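Local coordinates for endoribonuclease L-PSP/chorismate mutase-like domain-containing protein (Agrobacterium tumefaciens, PDB 3D01) that is of unknown function but belongs to the YjgF-like family of putative endoribonucleases with a chorismate mutase-like fold, and assembles from three copies of the chain, at residues Phe23-Ala28 against Gln87-Leu92; Gln74-Leu79 against Ala153-Asp158; Arg100-Leu105 against Asn127-Val132; Asn83-Val88 against Gly94-Ile99. One frame throughout, in Å; residues are numbered along the deposited sequence.

Contact 1 of 4, residues Phe23-Ala28 against Gln87-Leu92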
# COMPACT_ATOMS: atom_id res chain seq x y z
N PHE I 23 -16.78 -18.16 -12.31
CA PHE I 23 -17.25 -16.85 -11.89
C PHE I 23 -17.86 -15.99 -13.01
O PHE I 23 -17.36 -15.94 -14.13
CB PHE I 23 -16.09 -16.06 -11.27
CG PHE I 23 -15.41 -16.78 -10.14
CD1 PHE I 23 -15.83 -16.61 -8.84
CD2 PHE I 23 -14.32 -17.60 -10.38
CE1 PHE I 23 -15.18 -17.24 -7.80
CE2 PHE I 23 -13.67 -18.25 -9.36
CZ PHE I 23 -14.12 -18.07 -8.06
N THR I 24 -18.94 -15.29 -12.65
CA THR I 24 -19.47 -14.18 -13.43
C THR I 24 -19.13 -12.89 -12.69
O THR I 24 -19.06 -12.85 -11.44
CB THR I 24 -20.98 -14.31 -13.64
OG1 THR I 24 -21.66 -14.04 -12.40
CG2 THR I 24 -21.35 -15.74 -14.12
N LEU I 25 -18.87 -11.83 -13.46
CA LEU I 25 -18.62 -10.53 -12.88
C LEU I 25 -19.89 -9.99 -12.21
O LEU I 25 -20.98 -10.04 -12.79
CB LEU I 25 -18.13 -9.52 -13.93
CG LEU I 25 -16.71 -9.67 -14.44
CD1 LEU I 25 -16.40 -8.59 -15.49
CD2 LEU I 25 -15.72 -9.61 -13.30
N PRO I 26 -19.75 -9.48 -10.99
CA PRO I 26 -20.86 -8.78 -10.41
C PRO I 26 -20.99 -7.36 -11.00
O PRO I 26 -20.11 -6.89 -11.73
CB PRO I 26 -20.50 -8.74 -8.92
CG PRO I 26 -19.02 -8.72 -8.89
CD PRO I 26 -18.58 -9.52 -10.08
N VAL I 27 -22.09 -6.70 -10.69
CA VAL I 27 -22.19 -5.26 -10.89
C VAL I 27 -21.18 -4.54 -9.95
O VAL I 27 -20.63 -3.48 -10.30
CB VAL I 27 -23.66 -4.75 -10.68
CG1 VAL I 27 -23.76 -3.24 -10.87
CG2 VAL I 27 -24.62 -5.48 -11.63
N ALA I 28 -20.89 -5.14 -8.78
CA ALA I 28 -19.91 -4.59 -7.81
C ALA I 28 -18.73 -5.53 -7.53
O ALA I 28 -17.62 -5.09 -7.16
CB ALA I 28 -20.62 -4.25 -6.51
N GLN I 87 -14.65 -3.72 -10.98
CA GLN I 87 -14.39 -2.27 -10.90
C GLN I 87 -13.56 -1.79 -12.09
O GLN I 87 -13.78 -0.71 -12.61
CB GLN I 87 -13.64 -1.93 -9.61
CG GLN I 87 -14.43 -2.27 -8.34
CD GLN I 87 -15.74 -1.52 -8.17
OE1 GLN I 87 -16.03 -0.54 -8.85
NE2 GLN I 87 -16.52 -1.98 -7.21
N VAL I 88 -12.59 -2.60 -12.50
CA VAL I 88 -11.77 -2.24 -13.63
C VAL I 88 -12.65 -2.19 -14.89
O VAL I 88 -12.51 -1.28 -15.69
CB VAL I 88 -10.63 -3.24 -13.87
CG1 VAL I 88 -9.84 -2.84 -15.10
CG2 VAL I 88 -9.69 -3.33 -12.62
N LYS I 89 -13.53 -3.16 -15.05
CA LYS I 89 -14.46 -3.16 -16.20
C LYS I 89 -15.28 -1.87 -16.23
O LYS I 89 -15.43 -1.24 -17.31
CB LYS I 89 -15.39 -4.37 -16.15
CG LYS I 89 -16.29 -4.49 -17.39
CD LYS I 89 -17.10 -5.76 -17.39
CE LYS I 89 -18.11 -5.76 -18.58
NZ LYS I 89 -19.02 -6.89 -18.51
N ALA I 90 -15.83 -1.48 -15.08
CA ALA I 90 -16.54 -0.21 -14.93
C ALA I 90 -15.67 1.00 -15.31
O ALA I 90 -16.10 1.90 -16.07
CB ALA I 90 -17.07 -0.06 -13.50
N ALA I 91 -14.43 1.00 -14.82
CA ALA I 91 -13.48 2.07 -15.05
C ALA I 91 -13.16 2.25 -16.54
O ALA I 91 -12.88 3.37 -17.00
CB ALA I 91 -12.18 1.80 -14.27
N LEU I 92 -13.17 1.15 -17.26
CA LEU I 92 -12.77 1.11 -18.67
C LEU I 92 -13.99 1.05 -19.59
O LEU I 92 -13.85 0.66 -20.77
CB LEU I 92 -11.85 -0.08 -18.91
CG LEU I 92 -10.52 -0.11 -18.13
CD1 LEU I 92 -9.79 -1.40 -18.39
CD2 LEU I 92 -9.65 1.07 -18.49

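Contact 2 of 4, residues Gln74-Leu79 against Ala153-Asp158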
# COMPACT_ATOMS: atom_id res chain seq x y z
N GLN I 74 -8.55 -18.98 0.02
CA GLN I 74 -8.26 -18.84 -1.41
C GLN I 74 -9.51 -18.47 -2.23
O GLN I 74 -9.43 -17.64 -3.11
CB GLN I 74 -7.63 -20.12 -1.95
CG GLN I 74 -6.18 -20.26 -1.53
CD GLN I 74 -5.59 -21.63 -1.80
OE1 GLN I 74 -6.31 -22.64 -1.86
NE2 GLN I 74 -4.26 -21.68 -1.96
N ARG I 75 -10.64 -19.10 -1.95
CA ARG I 75 -11.89 -18.68 -2.57
C ARG I 75 -12.23 -17.24 -2.27
O ARG I 75 -12.67 -16.51 -3.12
CB ARG I 75 -13.05 -19.51 -2.07
CG ARG I 75 -14.38 -19.26 -2.80
CD ARG I 75 -14.31 -19.56 -4.29
NE ARG I 75 -13.61 -20.83 -4.52
CZ ARG I 75 -13.50 -21.46 -5.69
NH1 ARG I 75 -14.06 -20.97 -6.79
NH2 ARG I 75 -12.81 -22.59 -5.75
N ALA I 76 -12.07 -16.83 -1.01
CA ALA I 76 -12.19 -15.41 -0.68
C ALA I 76 -11.31 -14.51 -1.56
O ALA I 76 -11.79 -13.50 -2.08
CB ALA I 76 -11.89 -15.16 0.83
N ALA I 77 -10.04 -14.89 -1.74
CA ALA I 77 -9.10 -14.09 -2.52
C ALA I 77 -9.59 -13.98 -4.01
O ALA I 77 -9.58 -12.91 -4.63
CB ALA I 77 -7.71 -14.71 -2.44
N GLU I 78 -10.06 -15.10 -4.52
CA GLU I 78 -10.65 -15.19 -5.89
C GLU I 78 -11.80 -14.22 -6.03
O GLU I 78 -11.85 -13.46 -7.00
CB GLU I 78 -11.14 -16.60 -6.17
CG GLU I 78 -10.04 -17.64 -6.45
CD GLU I 78 -10.53 -19.09 -6.53
OE1 GLU I 78 -11.58 -19.46 -5.95
OE2 GLU I 78 -9.85 -19.90 -7.21
N LEU I 79 -12.71 -14.22 -5.04
CA LEU I 79 -13.84 -13.29 -5.02
C LEU I 79 -13.41 -11.81 -4.96
O LEU I 79 -13.96 -10.95 -5.67
CB LEU I 79 -14.81 -13.64 -3.90
CG LEU I 79 -15.69 -14.88 -4.10
CD1 LEU I 79 -16.48 -15.14 -2.83
CD2 LEU I 79 -16.60 -14.79 -5.35
N ALA I 153 -14.54 -9.58 6.84
CA ALA I 153 -14.01 -10.25 5.63
C ALA I 153 -12.72 -10.98 5.99
O ALA I 153 -11.87 -10.44 6.75
CB ALA I 153 -13.76 -9.23 4.52
N SER I 154 -12.53 -12.15 5.39
CA SER I 154 -11.30 -12.91 5.59
C SER I 154 -10.14 -12.33 4.79
O SER I 154 -8.99 -12.49 5.18
CB SER I 154 -11.50 -14.40 5.26
OG SER I 154 -12.46 -14.99 6.13
N VAL I 155 -10.45 -11.68 3.66
CA VAL I 155 -9.44 -11.14 2.76
C VAL I 155 -9.98 -9.82 2.16
O VAL I 155 -11.20 -9.68 1.92
CB VAL I 155 -9.10 -12.12 1.58
CG1 VAL I 155 -7.96 -11.53 0.67
CG2 VAL I 155 -8.82 -13.55 2.09
N GLU I 156 -9.08 -8.89 1.94
CA GLU I 156 -9.33 -7.67 1.20
C GLU I 156 -8.12 -7.41 0.29
O GLU I 156 -6.94 -7.61 0.68
CB GLU I 156 -9.51 -6.49 2.15
CG GLU I 156 -9.69 -5.15 1.48
CD GLU I 156 -9.66 -3.97 2.50
OE1 GLU I 156 -9.94 -4.18 3.69
OE2 GLU I 156 -9.33 -2.83 2.11
N ILE I 157 -8.39 -6.96 -0.92
CA ILE I 157 -7.32 -6.85 -1.93
C ILE I 157 -7.58 -5.59 -2.74
O ILE I 157 -8.68 -5.41 -3.26
CB ILE I 157 -7.25 -8.07 -2.91
CG1 ILE I 157 -7.17 -9.44 -2.20
CG2 ILE I 157 -6.04 -7.92 -3.87
CD1 ILE I 157 -6.94 -10.64 -3.17
N ASP I 158 -6.56 -4.73 -2.81
CA ASP I 158 -6.61 -3.56 -3.66
C ASP I 158 -5.65 -3.76 -4.85
O ASP I 158 -4.92 -4.78 -4.92
CB ASP I 158 -6.38 -2.25 -2.88
CG ASP I 158 -4.95 -2.03 -2.44
OD1 ASP I 158 -3.98 -2.61 -3.00
OD2 ASP I 158 -4.81 -1.22 -1.50

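Contact 3 of 4, residues Arg100-Leu105 against Asn127-Val132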
# COMPACT_ATOMS: atom_id res chain seq x y z
N ARG I 100 -3.56 -2.86 -19.63
CA ARG I 100 -2.22 -3.08 -20.19
C ARG I 100 -1.39 -4.01 -19.32
O ARG I 100 -0.75 -4.93 -19.81
CB ARG I 100 -1.48 -1.76 -20.39
CG ARG I 100 -2.12 -0.83 -21.41
CD ARG I 100 -1.27 0.45 -21.58
NE ARG I 100 0.10 0.15 -22.01
CZ ARG I 100 0.48 -0.11 -23.27
NH1 ARG I 100 -0.40 -0.13 -24.28
NH2 ARG I 100 1.76 -0.37 -23.52
N ARG I 101 -1.42 -3.76 -18.02
CA ARG I 101 -0.68 -4.57 -17.05
C ARG I 101 -1.34 -4.40 -15.67
O ARG I 101 -1.67 -3.28 -15.29
CB ARG I 101 0.76 -4.07 -16.98
CG ARG I 101 1.60 -4.48 -15.79
CD ARG I 101 1.88 -5.93 -15.78
NE ARG I 101 2.73 -6.24 -16.90
CZ ARG I 101 3.11 -7.46 -17.27
NH1 ARG I 101 2.70 -8.54 -16.60
NH2 ARG I 101 3.89 -7.59 -18.35
N VAL I 102 -1.53 -5.50 -14.96
CA VAL I 102 -1.84 -5.43 -13.53
C VAL I 102 -0.50 -5.20 -12.84
O VAL I 102 0.38 -6.05 -12.85
CB VAL I 102 -2.51 -6.70 -12.99
CG1 VAL I 102 -2.71 -6.58 -11.45
CG2 VAL I 102 -3.85 -6.96 -13.77
N ILE I 103 -0.34 -4.01 -12.28
CA ILE I 103 0.94 -3.55 -11.77
C ILE I 103 1.20 -4.10 -10.38
O ILE I 103 2.30 -4.64 -10.08
CB ILE I 103 1.01 -2.01 -11.74
CG1 ILE I 103 1.10 -1.47 -13.18
CG2 ILE I 103 2.26 -1.54 -10.92
CD1 ILE I 103 2.35 -1.93 -13.92
N LYS I 104 0.18 -4.01 -9.54
CA LYS I 104 0.34 -4.42 -8.13
C LYS I 104 -1.00 -4.83 -7.51
O LYS I 104 -2.01 -4.22 -7.78
CB LYS I 104 0.98 -3.26 -7.34
CG LYS I 104 1.16 -3.47 -5.83
CD LYS I 104 2.31 -4.42 -5.58
CE LYS I 104 2.58 -4.55 -4.07
NZ LYS I 104 2.96 -3.23 -3.42
N LEU I 105 -0.96 -5.88 -6.70
CA LEU I 105 -2.06 -6.19 -5.77
C LEU I 105 -1.49 -6.19 -4.35
O LEU I 105 -0.41 -6.77 -4.10
CB LEU I 105 -2.64 -7.59 -6.04
CG LEU I 105 -3.23 -7.90 -7.40
CD1 LEU I 105 -3.73 -9.36 -7.33
CD2 LEU I 105 -4.35 -6.95 -7.79
N ASN I 127 -3.56 -16.24 -9.17
CA ASN I 127 -3.77 -17.30 -10.17
C ASN I 127 -4.98 -16.98 -11.07
O ASN I 127 -4.94 -17.16 -12.31
CB ASN I 127 -3.98 -18.63 -9.46
CG ASN I 127 -2.71 -19.17 -8.82
OD1 ASN I 127 -1.58 -18.72 -9.10
ND2 ASN I 127 -2.88 -20.17 -7.97
N LEU I 128 -6.03 -16.48 -10.46
CA LEU I 128 -7.25 -16.15 -11.17
C LEU I 128 -6.97 -15.00 -12.15
O LEU I 128 -7.30 -15.08 -13.33
CB LEU I 128 -8.41 -15.83 -10.19
CG LEU I 128 -9.75 -15.45 -10.83
CD1 LEU I 128 -10.95 -15.77 -9.94
CD2 LEU I 128 -9.80 -13.98 -11.31
N ILE I 129 -6.34 -13.95 -11.66
CA ILE I 129 -6.02 -12.79 -12.49
C ILE I 129 -5.05 -13.10 -13.65
O ILE I 129 -5.31 -12.67 -14.78
CB ILE I 129 -5.45 -11.64 -11.64
CG1 ILE I 129 -6.56 -11.10 -10.74
CG2 ILE I 129 -4.79 -10.59 -12.54
CD1 ILE I 129 -6.11 -10.10 -9.73
N ALA I 130 -3.96 -13.82 -13.37
CA ALA I 130 -3.03 -14.23 -14.42
C ALA I 130 -3.69 -15.16 -15.45
O ALA I 130 -3.42 -15.01 -16.67
CB ALA I 130 -1.81 -14.89 -13.82
N THR I 131 -4.56 -16.07 -15.00
CA THR I 131 -5.29 -16.97 -15.90
C THR I 131 -6.21 -16.26 -16.90
O THR I 131 -6.17 -16.55 -18.09
CB THR I 131 -6.10 -18.04 -15.14
OG1 THR I 131 -5.20 -18.81 -14.36
CG2 THR I 131 -6.88 -18.96 -16.10
N VAL I 132 -7.03 -15.34 -16.41
CA VAL I 132 -8.04 -14.65 -17.19
C VAL I 132 -7.42 -13.60 -18.13
O VAL I 132 -7.90 -13.41 -19.26
CB VAL I 132 -9.11 -14.04 -16.22
CG1 VAL I 132 -9.93 -13.01 -16.89
CG2 VAL I 132 -9.98 -15.17 -15.61

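Contact 4 of 4, residues Asn83-Val88 against Gly94-Ile99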
# COMPACT_ATOMS: atom_id res chain seq x y z
N ASN I 83 -14.17 -9.01 -7.88
CA ASN I 83 -14.65 -7.68 -7.59
C ASN I 83 -13.69 -6.61 -8.09
O ASN I 83 -14.12 -5.58 -8.61
CB ASN I 83 -14.96 -7.53 -6.09
CG ASN I 83 -16.25 -8.24 -5.71
OD1 ASN I 83 -16.26 -9.40 -5.28
ND2 ASN I 83 -17.33 -7.55 -5.89
N ILE I 84 -12.39 -6.87 -8.03
CA ILE I 84 -11.41 -5.96 -8.62
C ILE I 84 -11.70 -5.88 -10.12
O ILE I 84 -11.82 -4.80 -10.65
CB ILE I 84 -9.93 -6.39 -8.39
CG1 ILE I 84 -9.52 -6.12 -6.92
CG2 ILE I 84 -8.96 -5.61 -9.31
CD1 ILE I 84 -8.20 -6.77 -6.52
N LEU I 85 -11.85 -7.03 -10.76
CA LEU I 85 -12.11 -7.05 -12.23
C LEU I 85 -13.42 -6.31 -12.60
O LEU I 85 -13.48 -5.61 -13.63
CB LEU I 85 -12.10 -8.47 -12.74
CG LEU I 85 -10.75 -9.18 -12.72
CD1 LEU I 85 -10.90 -10.67 -13.18
CD2 LEU I 85 -9.74 -8.42 -13.60
N ALA I 86 -14.45 -6.45 -11.76
CA ALA I 86 -15.70 -5.72 -11.96
C ALA I 86 -15.48 -4.21 -11.90
O ALA I 86 -16.04 -3.48 -12.70
CB ALA I 86 -16.77 -6.17 -10.96
N GLN I 87 -14.65 -3.72 -10.98
CA GLN I 87 -14.39 -2.27 -10.90
C GLN I 87 -13.56 -1.79 -12.09
O GLN I 87 -13.78 -0.71 -12.61
CB GLN I 87 -13.64 -1.93 -9.61
CG GLN I 87 -14.43 -2.27 -8.34
CD GLN I 87 -15.74 -1.52 -8.17
OE1 GLN I 87 -16.03 -0.54 -8.85
NE2 GLN I 87 -16.52 -1.98 -7.21
N VAL I 88 -12.59 -2.60 -12.50
CA VAL I 88 -11.77 -2.24 -13.63
C VAL I 88 -12.65 -2.19 -14.89
O VAL I 88 -12.51 -1.28 -15.69
CB VAL I 88 -10.63 -3.24 -13.87
CG1 VAL I 88 -9.84 -2.84 -15.10
CG2 VAL I 88 -9.69 -3.33 -12.62
N GLY I 94 -16.56 -0.93 -19.83
CA GLY I 94 -16.96 -2.24 -20.31
C GLY I 94 -15.85 -3.10 -20.90
O GLY I 94 -16.06 -4.27 -21.20
N ASP I 95 -14.66 -2.52 -21.02
CA ASP I 95 -13.56 -3.11 -21.77
C ASP I 95 -12.36 -3.55 -20.92
O ASP I 95 -11.40 -2.79 -20.75
CB ASP I 95 -13.06 -2.05 -22.77
CG ASP I 95 -13.32 -2.40 -24.21
OD1 ASP I 95 -14.41 -2.94 -24.55
OD2 ASP I 95 -12.41 -2.06 -25.02
N LEU I 96 -12.38 -4.79 -20.45
CA LEU I 96 -11.22 -5.39 -19.76
C LEU I 96 -9.99 -5.61 -20.67
O LEU I 96 -8.88 -5.88 -20.19
CB LEU I 96 -11.62 -6.71 -19.07
CG LEU I 96 -12.37 -6.57 -17.74
CD1 LEU I 96 -12.91 -7.94 -17.27
CD2 LEU I 96 -11.46 -5.94 -16.67
N SER I 97 -10.18 -5.48 -21.97
CA SER I 97 -9.08 -5.57 -22.92
C SER I 97 -8.20 -4.32 -22.91
O SER I 97 -7.09 -4.33 -23.45
CB SER I 97 -9.62 -5.81 -24.33
OG SER I 97 -10.62 -4.85 -24.64
N LYS I 98 -8.69 -3.25 -22.28
CA LYS I 98 -7.91 -2.02 -22.14
C LYS I 98 -6.98 -2.05 -20.91
O LYS I 98 -6.28 -1.08 -20.65
CB LYS I 98 -8.83 -0.80 -22.13
CG LYS I 98 -9.46 -0.51 -23.51
CD LYS I 98 -10.62 0.47 -23.41
CE LYS I 98 -11.27 0.76 -24.81
NZ LYS I 98 -12.77 0.81 -24.76
N ILE I 99 -6.97 -3.16 -20.18
CA ILE I 99 -5.89 -3.44 -19.21
C ILE I 99 -4.59 -3.66 -19.93
O ILE I 99 -4.52 -4.57 -20.77
CB ILE I 99 -6.17 -4.72 -18.35
CG1 ILE I 99 -7.42 -4.52 -17.47
CG2 ILE I 99 -4.94 -5.08 -17.47
CD1 ILE I 99 -7.98 -5.82 -16.89

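Contact 1 of 4, residues Phe23-Ala28 against Gln87-Leu92
Ala28 O, at the end of the loop 23-28, has Gln87 NE2 3.3 Å away; the side chain of Asn83, one helical turn before Gln87, lies nearby. The side chain of Gln87 does not set out toward the loop, but its bend at chi2 (-63°) brings the amide to it. Gln87 also touches Pro37, and Val47 and Gln50 of strand 44-54. The second touch is apolar. Leu25 meets the methylene part of Lys89 at an oblique angle, Leu25 CD1 pressing on Lys89 CD at 3.5 Å, closer than usual for two carbons. With CG opposite the backbone N (chi1 -174°) and every further torsion extended, Lys89 runs straight past Leu25 and places NZ in a salt bridge with Glu15 of helix 3-21. Leu25 in turn rests on Glu15 and Leu18 of that helix, so Glu15 is touched by the leucine and paired with the lysine ammonium. The arrangement is that of a surface connection in this alpha/beta fold: the link leaving helix 3-21 is laid over the last turns of helix 70-91, attached by scattered side chains without regular pairing.

Contact 2 of 4, residues Gln74-Leu79 against Ala153-Asp158
Val155 overlaps Ala76 with one methyl: Val155 CG2 sits 3.7 Å from Ala76 CB and also comes up to the backbone N of Ala77. Its other branch, CG1, lies opposite the backbone N (chi1 -177°) and borders Ala77 CB more loosely, at 4.5 Å. Two residues on, Ile157 reaches the same alanine from further along the strand. Its chain is extended at chi2 (-174°), which carries CD1 to the helix surface, 4.2 Å from Ala77 CB and 3.8 Å from Ala77 O. The helix thus offers little more than two CB atoms and its own backbone, and strand 155-158 can run with its axis 7.8 Å from that of helix 74-79, the two directions 34° apart. Cys80 and Ile84 continue the helix side of this layer; Val121, Ile122 and Ala125 of helix 118-133 close on the same two strand residues. Glu156 points away from the helix and packs on Val144 of the second subunit, while Asp158 forms a salt bridge with Lys104 of that subunit. Just before the strand, Ser154 OG bonds Gly62 O, near Thr61 and Asn152, which with Asp67 line the pocket holding a polyether molecule. Helices on one face and subunit partners on the other are typical of a sheet strand in the trimeric YjgF-like fold.

Contact 3 of 4, residues Arg100-Leu105 against Asn127-Val132
Ile129 carries the helix side of this contact by van der Waals packing alone, touching Val102 with one branch and Leu105 with the other. Ile129 CD1 and Leu105 CD1 meet tip to tip at 3.5 Å, tighter than usual for two methyls, with Leu105 CD2 slightly further off. The second branch, Ile129 CG2, lies 3.9 Å from Val102 CG2, these side chains crossing at about a right angle. The isoleucine can serve both because CG1 is opposite the carbonyl carbon (chi1 -68°) and CG2 opposite the backbone N. Val102 and Leu105 are three residues apart yet both face the helix, as a classic beta bulge at Ile103 and Lys104 shifts the alternation. No hydrogen bond crosses the contact; within the helix, Asn127 O accepts Thr131 N at 2.9 Å and Thr131 OG1 at 2.6 Å, from opposite faces of its carbonyl plane. Charged groups look elsewhere, Arg100 to Glu162 and Asp164, and Lys104 to Asp158 of the third subunit. The packing joins the first strand and the helix of the beta-alpha-beta unit formed by strand 99-110, helix 118-133 and strand 140-146, with Ala81 of helix 70-91 also against Ile129 and Ile157 and Ala159 of strand 155-163 beside Leu105.

Contact 4 of 4, residues Asn83-Val88 against Gly94-Ile99
Leu85 and Val88, on the last part of helix 70-91, make a buried apolar contact with Leu96 and Ile99, in the short link that leads back from this helix into strand 99-110. Val88 CG1 is the meeting point of the two link residues: Leu96 CD2 and Ile99 CG1 each lie 3.8 Å from Val88 CG1, and both side chains cross that of Val88 at about a right angle. This methyl takes the place opposite the backbone N (chi1 178°), where both link side chains reach it from adjacent directions. The CA-CB bond of Leu96 does not aim at the helix, but the far end of the side chain does, and CD2 settles 3.7 Å from Leu85 O. Leu96 CD2 is 4.3 Å from Leu85 CD2, a looser touch. Leu96 rests as well on Ile14 of helix 3-21, and Ile99 on Val161 of strand 155-163, which ties the cluster to a second helix and to the sheet. The link itself is held by polar groups that take no part in the contact. Residues 96-98 form a 3-10 turn; Lys98 NZ makes a salt bridge with Asp95 OD2 at 2.9 Å, although the hydrogen bond within it is weak; and Ser97 OG bonds Phe7 O and Ser11 OG. Across the contact itself no hydrogen bond forms: burial of branched carbon chains joins helix to link, while polar bonds set the shape of the link and fasten it to helix 3-21.

Contacts 2, 3 and 4 are buried and apolar, whereas contact 1 lies at the surface and adds an amide and a lysine to its packing. Helix 70-91 serves three of them: residues 74-79 face strand 155-163 in contact 2, while contacts 1 and 4 share Gln87 and Val88, the first turned to the loop and the second to the link, their centres about 6 Å apart. Contact 3 uses helix 118-133 instead, but reaches the same sheet as contact 2, since strands 99-110 and 155-163 are neighbours in it. Ile84 CD1 touches Leu105 CD2 at 4.1 Å, bringing contacts 3 and 4 together. Only contacts 2 and 3 have residues meeting other subunits.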